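Local coordinates for protein nicotinate phosphoribosyltransferase (Porphyromonas gingivalis, PDB 2IM5) that probably catalyses the ATP-dependent formation of nicotinate ribonucleotide from nicotinate and phosphoribosyl diphosphate, a step of NAD biosynthesis, at residues 31-36 and 350-355; 88-93 and 117-122; 139-144 and 173-178. All coordinates share one frame; numbering follows the deposited sequence.

Contact 1 (31-36 and 350-355); sequences EFRFID and KLWKCK
A classic beta bulge sets two residues, Trp352 and Lys353, opposite the single Glu31 where strands 29-36 and 347-355 pair antiparallel. Both backbone polar atoms of Glu31 are used: N donates to Lys353 O (2.9 Å), and O accepts from Trp352 N (2.8 Å, 165° at the hydrogen). Beyond the bulge, Arg33 and Lys350 form a hydrogen-bonded pair. With CG anti to the backbone N (chi1 -166°), Trp352 lies over Arg33. The guanidinium lies flat on the indole, planes 11° apart, with Arg33 CZ 3.8 Å from the centroid of the five-membered ring, an off-centre cation-pi contact. Arg33 CD adds a CH-pi contact over the same ring. Arginine suits this place as a flat cation that stacks by its face and binds a carboxylate by its edge: NE and NH2 both grip Glu31 OE1, the NE bond at 2.6 Å. Lys353 lays its CE against OE1 at 3.5 Å, its ammonium staying beyond salt-bridge range. On the face bearing Phe32 and Leu351 the chemistry is apolar: Leu351 CD1 sits over the Phe32 ring, 4.1 Å from its centroid. This joint lies in the antiparallel sheet and links the N-terminal part of the chain to a strand over 300 residues later. With stack and salt bridge together, the guanidinium is fixed in rotation, and the buried Glu31 carboxylate probably stays ionised beside two cationic side chains.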
loop_
_atom_site.group_PDB
_atom_site.type_symbol
_atom_site.label_atom_id
_atom_site.label_comp_id
_atom_site.label_asym_id
_atom_site.label_seq_id
_atom_site.Cartn_x
_atom_site.Cartn_y
_atom_site.Cartn_z
ATOM N N GLU A 31 3.638 9.011 13.693
ATOM C CA GLU A 31 4.963 8.421 13.764
ATOM C C GLU A 31 4.916 7.065 13.081
ATOM O O GLU A 31 4.140 6.186 13.477
ATOM C CB GLU A 31 5.448 8.202 15.199
ATOM C CG GLU A 31 6.843 7.547 15.202
ATOM C CD GLU A 31 7.354 7.159 16.589
ATOM O OE1 GLU A 31 6.737 6.288 17.247
ATOM O OE2 GLU A 31 8.382 7.728 17.014
ATOM N N PHE A 32 5.740 6.904 12.051
ATOM C CA PHE A 32 5.825 5.650 11.329
ATOM C C PHE A 32 7.050 4.903 11.852
ATOM O O PHE A 32 8.102 5.507 12.096
ATOM C CB PHE A 32 5.975 5.911 9.827
ATOM C CG PHE A 32 4.684 6.273 9.139
ATOM C CD1 PHE A 32 3.952 5.305 8.445
ATOM C CD2 PHE A 32 4.183 7.569 9.207
ATOM C CE1 PHE A 32 2.741 5.627 7.831
ATOM C CE2 PHE A 32 2.972 7.900 8.598
ATOM C CZ PHE A 32 2.250 6.925 7.908
ATOM N N ARG A 33 6.913 3.598 12.033
ATOM C CA ARG A 33 8.028 2.798 12.513
ATOM C C ARG A 33 8.356 1.651 11.574
ATOM O O ARG A 33 7.481 0.898 11.159
ATOM C CB ARG A 33 7.738 2.242 13.908
ATOM C CG ARG A 33 7.666 3.316 14.975
ATOM C CD ARG A 33 7.568 2.713 16.361
ATOM N NE ARG A 33 7.388 3.748 17.371
ATOM C CZ ARG A 33 7.311 3.518 18.675
ATOM N NH1 ARG A 33 7.405 2.278 19.142
ATOM N NH2 ARG A 33 7.120 4.530 19.510
ATOM N N PHE A 34 9.634 1.544 11.234
ATOM C CA PHE A 34 10.129 0.483 10.371
ATOM C C PHE A 34 10.174 -0.795 11.197
ATOM O O PHE A 34 10.545 -0.765 12.365
ATOM C CB PHE A 34 11.540 0.829 9.895
ATOM C CG PHE A 34 12.259 -0.314 9.238
ATOM C CD1 PHE A 34 12.082 -0.583 7.885
ATOM C CD2 PHE A 34 13.119 -1.126 9.977
ATOM C CE1 PHE A 34 12.751 -1.643 7.273
ATOM C CE2 PHE A 34 13.789 -2.187 9.377
ATOM C CZ PHE A 34 13.604 -2.444 8.018
ATOM N N ILE A 35 9.794 -1.912 10.594
ATOM C CA ILE A 35 9.828 -3.185 11.298
ATOM C C ILE A 35 10.377 -4.278 10.383
ATOM O O ILE A 35 9.812 -4.563 9.325
ATOM C CB ILE A 35 8.418 -3.648 11.759
ATOM C CG1 ILE A 35 7.712 -2.551 12.556
ATOM C CG2 ILE A 35 8.547 -4.913 12.601
ATOM C CD1 ILE A 35 8.402 -2.191 13.854
ATOM N N ASP A 36 11.497 -4.872 10.777
ATOM C CA ASP A 36 12.057 -5.978 10.012
ATOM C C ASP A 36 11.520 -7.211 10.721
ATOM O O ASP A 36 12.031 -7.605 11.769
ATOM C CB ASP A 36 13.577 -5.973 10.056
ATOM C CG ASP A 36 14.179 -7.265 9.515
ATOM O OD1 ASP A 36 13.452 -8.047 8.850
ATOM O OD2 ASP A 36 15.384 -7.496 9.751
ATOM N N LYS A 350 4.975 0.954 9.416
ATOM C CA LYS A 350 3.600 1.296 9.740
ATOM C C LYS A 350 3.372 2.488 10.653
ATOM O O LYS A 350 4.239 2.856 11.452
ATOM C CB LYS A 350 2.914 0.079 10.361
ATOM C CG LYS A 350 2.990 -1.183 9.519
ATOM C CD LYS A 350 2.415 -0.954 8.129
ATOM C CE LYS A 350 2.448 -2.228 7.295
ATOM N NZ LYS A 350 2.058 -1.977 5.880
ATOM N N LEU A 351 2.185 3.078 10.527
ATOM C CA LEU A 351 1.794 4.196 11.373
ATOM C C LEU A 351 1.646 3.566 12.749
ATOM O O LEU A 351 0.797 2.702 12.952
ATOM C CB LEU A 351 0.452 4.776 10.916
ATOM C CG LEU A 351 -0.063 5.942 11.765
ATOM C CD1 LEU A 351 0.951 7.077 11.732
ATOM C CD2 LEU A 351 -1.422 6.406 11.243
ATOM N N TRP A 352 2.475 3.992 13.685
ATOM C CA TRP A 352 2.455 3.437 15.032
ATOM C C TRP A 352 1.606 4.226 16.025
ATOM O O TRP A 352 1.027 3.655 16.946
ATOM C CB TRP A 352 3.888 3.331 15.555
ATOM C CG TRP A 352 4.002 2.482 16.776
ATOM C CD1 TRP A 352 4.084 2.904 18.070
ATOM C CD2 TRP A 352 3.993 1.053 16.816
ATOM N NE1 TRP A 352 4.124 1.818 18.920
ATOM C CE2 TRP A 352 4.070 0.671 18.173
ATOM C CE3 TRP A 352 3.926 0.054 15.830
ATOM C CZ2 TRP A 352 4.082 -0.667 18.577
ATOM C CZ3 TRP A 352 3.939 -1.278 16.226
ATOM C CH2 TRP A 352 4.017 -1.627 17.591
ATOM N N LYS A 353 1.554 5.538 15.844
ATOM C CA LYS A 353 0.765 6.400 16.717
ATOM C C LYS A 353 0.502 7.729 16.022
ATOM O O LYS A 353 1.205 8.095 15.072
ATOM C CB LYS A 353 1.490 6.628 18.044
ATOM C CG LYS A 353 2.804 7.363 17.922
ATOM C CD LYS A 353 3.434 7.583 19.294
ATOM C CE LYS A 353 4.699 8.417 19.183
ATOM N NZ LYS A 353 5.353 8.620 20.500
ATOM N N CYS A 354 -0.509 8.446 16.498
ATOM C CA CYS A 354 -0.878 9.719 15.910
ATOM C C CYS A 354 -1.626 10.592 16.908
ATOM O O CYS A 354 -1.964 10.159 18.011
ATOM C CB CYS A 354 -1.780 9.478 14.699
ATOM S SG CYS A 354 -3.271 8.532 15.093
ATOM N N LYS A 355 -1.875 11.826 16.499
ATOM C CA LYS A 355 -2.614 12.786 17.304
ATOM C C LYS A 355 -3.318 13.729 16.332
ATOM O O LYS A 355 -2.866 13.903 15.201
ATOM C CB LYS A 355 -1.672 13.557 18.229
ATOM C CG LYS A 355 -0.517 14.224 17.531
ATOM C CD LYS A 355 0.246 15.144 18.476
ATOM C CE LYS A 355 0.817 14.408 19.663
ATOM N NZ LYS A 355 1.548 15.346 20.569
#

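Contact 2 (88-93 and 117-122); sequences FRFDPE and TLWETP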
loop_
_atom_site.group_PDB
_atom_site.type_symbol
_atom_site.label_atom_id
_atom_site.label_comp_id
_atom_site.label_asym_id
_atom_site.label_seq_id
_atom_site.Cartn_x
_atom_site.Cartn_y
_atom_site.Cartn_z
ATOM N N PHE A 88 6.905 20.879 -2.799
ATOM C CA PHE A 88 7.302 19.979 -1.722
ATOM C C PHE A 88 8.753 19.532 -1.750
ATOM O O PHE A 88 9.314 19.259 -2.814
ATOM C CB PHE A 88 6.414 18.727 -1.741
ATOM C CG PHE A 88 6.746 17.723 -0.664
ATOM C CD1 PHE A 88 6.261 17.883 0.630
ATOM C CD2 PHE A 88 7.541 16.614 -0.951
ATOM C CE1 PHE A 88 6.557 16.949 1.630
ATOM C CE2 PHE A 88 7.845 15.672 0.040
ATOM C CZ PHE A 88 7.348 15.842 1.335
ATOM N N ARG A 89 9.347 19.443 -0.564
ATOM C CA ARG A 89 10.716 18.972 -0.411
ATOM C C ARG A 89 10.769 18.080 0.812
ATOM O O ARG A 89 10.291 18.466 1.878
ATOM C CB ARG A 89 11.688 20.138 -0.222
ATOM C CG ARG A 89 11.928 20.952 -1.474
ATOM C CD ARG A 89 12.600 20.128 -2.570
ATOM N NE ARG A 89 12.803 20.926 -3.777
ATOM C CZ ARG A 89 11.819 21.371 -4.556
ATOM N NH1 ARG A 89 10.557 21.090 -4.264
ATOM N NH2 ARG A 89 12.097 22.115 -5.619
ATOM N N PHE A 90 11.319 16.878 0.651
ATOM C CA PHE A 90 11.451 15.954 1.771
ATOM C C PHE A 90 12.357 16.600 2.832
ATOM O O PHE A 90 13.350 17.257 2.499
ATOM C CB PHE A 90 12.070 14.636 1.299
ATOM C CG PHE A 90 11.093 13.715 0.619
ATOM C CD1 PHE A 90 10.230 12.917 1.372
ATOM C CD2 PHE A 90 11.027 13.647 -0.772
ATOM C CE1 PHE A 90 9.316 12.065 0.747
ATOM C CE2 PHE A 90 10.117 12.799 -1.401
ATOM C CZ PHE A 90 9.261 12.006 -0.643
ATOM N N ASP A 91 11.995 16.442 4.100
ATOM C CA ASP A 91 12.794 16.993 5.194
ATOM C C ASP A 91 13.386 15.841 5.989
ATOM O O ASP A 91 12.713 15.237 6.828
ATOM C CB ASP A 91 11.942 17.864 6.111
ATOM C CG ASP A 91 12.720 18.364 7.321
ATOM O OD1 ASP A 91 13.956 18.197 7.352
ATOM O OD2 ASP A 91 12.095 18.928 8.244
ATOM N N PRO A 92 14.667 15.528 5.736
ATOM C CA PRO A 92 15.406 14.446 6.390
ATOM C C PRO A 92 15.371 14.428 7.909
ATOM O O PRO A 92 15.470 13.367 8.506
ATOM C CB PRO A 92 16.827 14.625 5.861
ATOM C CG PRO A 92 16.621 15.249 4.532
ATOM C CD PRO A 92 15.547 16.269 4.818
ATOM N N GLU A 93 15.234 15.587 8.547
ATOM C CA GLU A 93 15.226 15.585 10.001
ATOM C C GLU A 93 13.964 15.007 10.635
ATOM O O GLU A 93 13.910 14.846 11.847
ATOM C CB GLU A 93 15.522 16.978 10.556
ATOM C CG GLU A 93 14.610 18.064 10.088
ATOM C CD GLU A 93 15.119 19.433 10.503
ATOM O OE1 GLU A 93 16.329 19.685 10.308
ATOM O OE2 GLU A 93 14.318 20.255 11.014
ATOM N N THR A 117 3.717 10.671 5.877
ATOM C CA THR A 117 3.166 9.473 5.270
ATOM C C THR A 117 3.894 9.196 3.942
ATOM O O THR A 117 4.003 8.054 3.510
ATOM C CB THR A 117 1.648 9.613 5.010
ATOM O OG1 THR A 117 1.135 8.356 4.550
ATOM C CG2 THR A 117 1.367 10.687 3.963
ATOM N N LEU A 118 4.410 10.248 3.314
ATOM C CA LEU A 118 5.116 10.117 2.040
ATOM C C LEU A 118 6.474 9.399 2.127
ATOM O O LEU A 118 7.012 8.983 1.107
ATOM C CB LEU A 118 5.304 11.501 1.406
ATOM C CG LEU A 118 4.018 12.320 1.220
ATOM C CD1 LEU A 118 4.363 13.685 0.631
ATOM C CD2 LEU A 118 3.044 11.572 0.306
ATOM N N TRP A 119 7.018 9.251 3.335
ATOM C CA TRP A 119 8.303 8.579 3.527
ATOM C C TRP A 119 8.246 7.056 3.381
ATOM O O TRP A 119 9.192 6.443 2.891
ATOM C CB TRP A 119 8.873 8.870 4.929
ATOM C CG TRP A 119 9.485 10.221 5.136
ATOM C CD1 TRP A 119 9.024 11.208 5.962
ATOM C CD2 TRP A 119 10.714 10.709 4.573
ATOM N NE1 TRP A 119 9.892 12.273 5.955
ATOM C CE2 TRP A 119 10.936 11.998 5.111
ATOM C CE3 TRP A 119 11.649 10.179 3.671
ATOM C CZ2 TRP A 119 12.056 12.771 4.778
ATOM C CZ3 TRP A 119 12.766 10.944 3.338
ATOM C CH2 TRP A 119 12.959 12.231 3.893
ATOM N N GLU A 120 7.139 6.448 3.805
ATOM C CA GLU A 120 6.999 4.988 3.794
ATOM C C GLU A 120 7.542 4.183 2.618
ATOM O O GLU A 120 8.510 3.433 2.772
ATOM C CB GLU A 120 5.542 4.570 4.004
ATOM C CG GLU A 120 5.406 3.059 4.248
ATOM C CD GLU A 120 4.049 2.495 3.845
ATOM O OE1 GLU A 120 3.172 3.289 3.447
ATOM O OE2 GLU A 120 3.860 1.258 3.918
ATOM N N THR A 121 6.899 4.313 1.462
ATOM C CA THR A 121 7.298 3.559 0.284
ATOM C C THR A 121 8.734 3.809 -0.179
ATOM O O THR A 121 9.473 2.861 -0.426
ATOM C CB THR A 121 6.309 3.796 -0.888
ATOM O OG1 THR A 121 5.033 3.230 -0.554
ATOM C CG2 THR A 121 6.810 3.124 -2.162
ATOM N N PRO A 122 9.147 5.084 -0.305
ATOM C CA PRO A 122 10.518 5.366 -0.740
ATOM C C PRO A 122 11.560 4.747 0.199
ATOM O O PRO A 122 12.529 4.130 -0.252
ATOM C CB PRO A 122 10.573 6.891 -0.734
ATOM C CG PRO A 122 9.157 7.282 -1.023
ATOM C CD PRO A 122 8.374 6.331 -0.170
#
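Phe90 meets Trp119 from its first side-chain atom onward: CB rests 3.6 Å from Trp119 CH2, at the far corner of the indole. With CG anti to the carbonyl carbon (chi1 -79°), the phenyl ring runs back along the indole, so that the two overlap while pointing opposite ways. CG is already a little farther off, but CD1 comes down over the indole face, 3.8 Å from Trp119 CZ3. The rings thus form a tilted edge-to-face pair, the edge of Phe90 toward the face of Trp119, with centroids 4.8 Å apart and planes at 50°. At CE1 the partner changes to Leu118, whose CB is 4.1 Å away and whose carbonyl O lies at the edge of the phenyl ring, near its plane. CZ, at the tip, is slightly farther from the same oxygen. The contact ties the loop between helix 79-87 and strand 95-99 to the residues leading into helix 120-134, within the N-terminal domain of the NAPRTase family. Phenylalanine suits this buried site because a flat ring can use its edge against tryptophan while offering a face to Phe88, whose CE2 stands over its centre. Phe88 in turn receives Leu118 CD1 over one of its own faces, 4.1 Å from the centroid, a CH-pi contact made by a branched aliphatic tip. Along the edge of the indole, Asp91 O approaches Trp119 CZ2 to 3.3 Å. The one polar atom of that indole, NE1, is satisfied by a hydrogen bond to OE1 of Glu94, the residue that follows 88-93.

Contact 3 (139-144 and 173-178); sequences PDWKQV and LEVEDR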
loop_
_atom_site.group_PDB
_atom_site.type_symbol
_atom_site.label_atom_id
_atom_site.label_comp_id
_atom_site.label_asym_id
_atom_site.label_seq_id
_atom_site.Cartn_x
_atom_site.Cartn_y
_atom_site.Cartn_z
ATOM N N PRO A 139 20.672 -9.570 -9.998
ATOM C CA PRO A 139 19.572 -10.293 -10.632
ATOM C C PRO A 139 20.012 -11.097 -11.854
ATOM O O PRO A 139 20.955 -10.726 -12.552
ATOM C CB PRO A 139 18.612 -9.172 -10.998
ATOM C CG PRO A 139 19.548 -8.075 -11.391
ATOM C CD PRO A 139 20.613 -8.131 -10.315
ATOM N N ASP A 140 19.340 -12.215 -12.090
ATOM C CA ASP A 140 19.624 -13.032 -13.261
ATOM C C ASP A 140 18.675 -12.481 -14.318
ATOM O O ASP A 140 17.542 -12.938 -14.457
ATOM C CB ASP A 140 19.303 -14.502 -12.995
ATOM C CG ASP A 140 19.447 -15.357 -14.237
ATOM O OD1 ASP A 140 19.783 -14.804 -15.312
ATOM O OD2 ASP A 140 19.222 -16.581 -14.137
ATOM N N TRP A 141 19.140 -11.481 -15.049
ATOM C CA TRP A 141 18.316 -10.848 -16.060
ATOM C C TRP A 141 17.675 -11.801 -17.051
ATOM O O TRP A 141 16.580 -11.542 -17.539
ATOM C CB TRP A 141 19.128 -9.780 -16.781
ATOM C CG TRP A 141 19.377 -8.611 -15.903
ATOM C CD1 TRP A 141 20.562 -8.248 -15.325
ATOM C CD2 TRP A 141 18.406 -7.652 -15.468
ATOM N NE1 TRP A 141 20.389 -7.119 -14.557
ATOM C CE2 TRP A 141 19.075 -6.732 -14.626
ATOM C CE3 TRP A 141 17.034 -7.482 -15.708
ATOM C CZ2 TRP A 141 18.417 -5.653 -14.020
ATOM C CZ3 TRP A 141 16.377 -6.409 -15.106
ATOM C CH2 TRP A 141 17.073 -5.508 -14.270
ATOM N N LYS A 142 18.345 -12.911 -17.338
ATOM C CA LYS A 142 17.797 -13.880 -18.271
ATOM C C LYS A 142 16.504 -14.426 -17.688
ATOM O O LYS A 142 15.503 -14.567 -18.389
ATOM C CB LYS A 142 18.784 -15.024 -18.509
ATOM C CG LYS A 142 18.274 -16.072 -19.488
ATOM C CD LYS A 142 19.369 -17.053 -19.884
ATOM C CE LYS A 142 18.886 -17.997 -20.973
ATOM N NZ LYS A 142 19.994 -18.850 -21.500
ATOM N N GLN A 143 16.529 -14.733 -16.397
ATOM C CA GLN A 143 15.338 -15.247 -15.741
ATOM C C GLN A 143 14.261 -14.171 -15.623
ATOM O O GLN A 143 13.075 -14.447 -15.815
ATOM C CB GLN A 143 15.656 -15.776 -14.348
ATOM C CG GLN A 143 14.416 -16.341 -13.680
ATOM C CD GLN A 143 14.657 -16.802 -12.268
ATOM O OE1 GLN A 143 15.564 -17.593 -12.009
ATOM N NE2 GLN A 143 13.836 -16.317 -11.336
ATOM N N VAL A 144 14.670 -12.955 -15.284
ATOM C CA VAL A 144 13.721 -11.855 -15.168
ATOM C C VAL A 144 12.969 -11.727 -16.495
ATOM O O VAL A 144 11.742 -11.718 -16.520
ATOM C CB VAL A 144 14.438 -10.519 -14.857
ATOM C CG1 VAL A 144 13.444 -9.376 -14.883
ATOM C CG2 VAL A 144 15.113 -10.593 -13.492
ATOM N N LEU A 173 14.928 -0.504 -8.471
ATOM C CA LEU A 173 14.105 0.311 -9.361
ATOM C C LEU A 173 14.251 -0.266 -10.770
ATOM O O LEU A 173 13.278 -0.403 -11.519
ATOM C CB LEU A 173 14.609 1.761 -9.363
ATOM C CG LEU A 173 13.698 2.925 -9.796
ATOM C CD1 LEU A 173 14.559 3.985 -10.480
ATOM C CD2 LEU A 173 12.603 2.472 -10.739
ATOM N N GLU A 174 15.485 -0.601 -11.116
ATOM C CA GLU A 174 15.812 -1.152 -12.423
ATOM C C GLU A 174 15.026 -2.426 -12.707
ATOM O O GLU A 174 14.509 -2.610 -13.804
ATOM C CB GLU A 174 17.315 -1.416 -12.497
ATOM C CG GLU A 174 17.793 -1.985 -13.809
ATOM C CD GLU A 174 19.300 -2.010 -13.886
ATOM O OE1 GLU A 174 19.940 -2.512 -12.933
ATOM O OE2 GLU A 174 19.845 -1.523 -14.897
ATOM N N VAL A 175 14.930 -3.307 -11.717
ATOM C CA VAL A 175 14.168 -4.535 -11.905
ATOM C C VAL A 175 12.665 -4.241 -12.067
ATOM O O VAL A 175 12.024 -4.783 -12.973
ATOM C CB VAL A 175 14.380 -5.509 -10.731
ATOM C CG1 VAL A 175 13.371 -6.641 -10.800
ATOM C CG2 VAL A 175 15.805 -6.061 -10.768
ATOM N N GLU A 176 12.101 -3.387 -11.209
ATOM C CA GLU A 176 10.677 -3.070 -11.326
ATOM C C GLU A 176 10.399 -2.390 -12.664
ATOM O O GLU A 176 9.382 -2.653 -13.301
ATOM C CB GLU A 176 10.189 -2.155 -10.186
ATOM C CG GLU A 176 8.727 -1.712 -10.380
ATOM C CD GLU A 176 8.140 -0.855 -9.237
ATOM O OE1 GLU A 176 8.899 -0.183 -8.494
ATOM O OE2 GLU A 176 6.892 -0.842 -9.108
ATOM N N ASP A 177 11.315 -1.527 -13.086
ATOM C CA ASP A 177 11.175 -0.805 -14.345
ATOM C C ASP A 177 11.097 -1.770 -15.527
ATOM O O ASP A 177 10.184 -1.692 -16.346
ATOM C CB ASP A 177 12.362 0.141 -14.538
ATOM C CG ASP A 177 12.161 1.111 -15.690
ATOM O OD1 ASP A 177 11.407 0.791 -16.631
ATOM O OD2 ASP A 177 12.771 2.198 -15.666
ATOM N N ARG A 178 12.066 -2.674 -15.615
ATOM C CA ARG A 178 12.100 -3.642 -16.710
ATOM C C ARG A 178 10.923 -4.613 -16.657
ATOM O O ARG A 178 10.339 -4.936 -17.688
ATOM C CB ARG A 178 13.425 -4.416 -16.693
ATOM C CG ARG A 178 13.571 -5.433 -17.821
ATOM C CD ARG A 178 13.253 -4.811 -19.179
ATOM N NE ARG A 178 13.255 -5.805 -20.249
ATOM C CZ ARG A 178 12.775 -5.591 -21.473
ATOM N NH1 ARG A 178 12.248 -4.413 -21.790
ATOM N NH2 ARG A 178 12.824 -6.556 -22.382
#
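Trp141, in the first turn of helix 141-157, reaches across to helix 173-186 and wedges the far end of its indole among Glu174, Val175 and Arg178. This is helix-to-helix packing at the protein surface, with one large aromatic side chain bridging the backbones; the nearest CA atoms, those of Pro139 and Val175, are 8.0 Å apart. The inner side of the contact lies around Val175, which is buried. Its CG2 methyl touches Trp141 CH2 at 3.8 Å and, more loosely, Pro139 CB at 4.2 Å. A beta-branched valine suits this place, since it presents a compact apolar methyl close to its own helix. Pro139 also leans its CG over one face of the indole, so that tryptophan and proline together form a small apolar patch.

The outer side touches the ring just as closely but borders solvent, and it is made from the aliphatic parts of charged residues. Glu174, which is exposed, sets its CG 3.6 Å from Trp141 CH2, and its carboxylate stands nearly upright to the indole, planes 81° apart. Arg178 contributes CB, 3.9 Å from Trp141 CZ3; the bend at chi2 (50°) then carries its guanidinium away, toward a salt bridge with Glu145. Long side chains serve well here, packing hydrocarbon against the ring and leaving their charged ends toward the solvent side. No hydrogen bond crosses between the segments. At the head of the tryptophan's own helix, Asp140 is the N-cap, its OD1 accepting weak bonds from Lys142 N (3.1 Å) and Gln143 N.

Overall arrangement
Contacts 1 and 2 are neighbours, their centres 14 Å apart, and they touch where Phe32 CE2 packs on Thr117 CA at 3.7 Å. Contact 3 stands apart at the surface, its centre 31 Å from that of contact 1, although helix 120-134, which begins in contact 2, is followed in the chain by helix 141-157 of contact 3. Both later contacts nest inside the long loop closed by contact 1. Contact 1 joins two strands of the antiparallel sheet, contact 2 a loop to the lead-in of a helix, and contact 3 two helices. Chemistry follows position: backbone bonds and charge in the partly buried first, aromatic and aliphatic packing in the buried second, mixed apolar touches in the third.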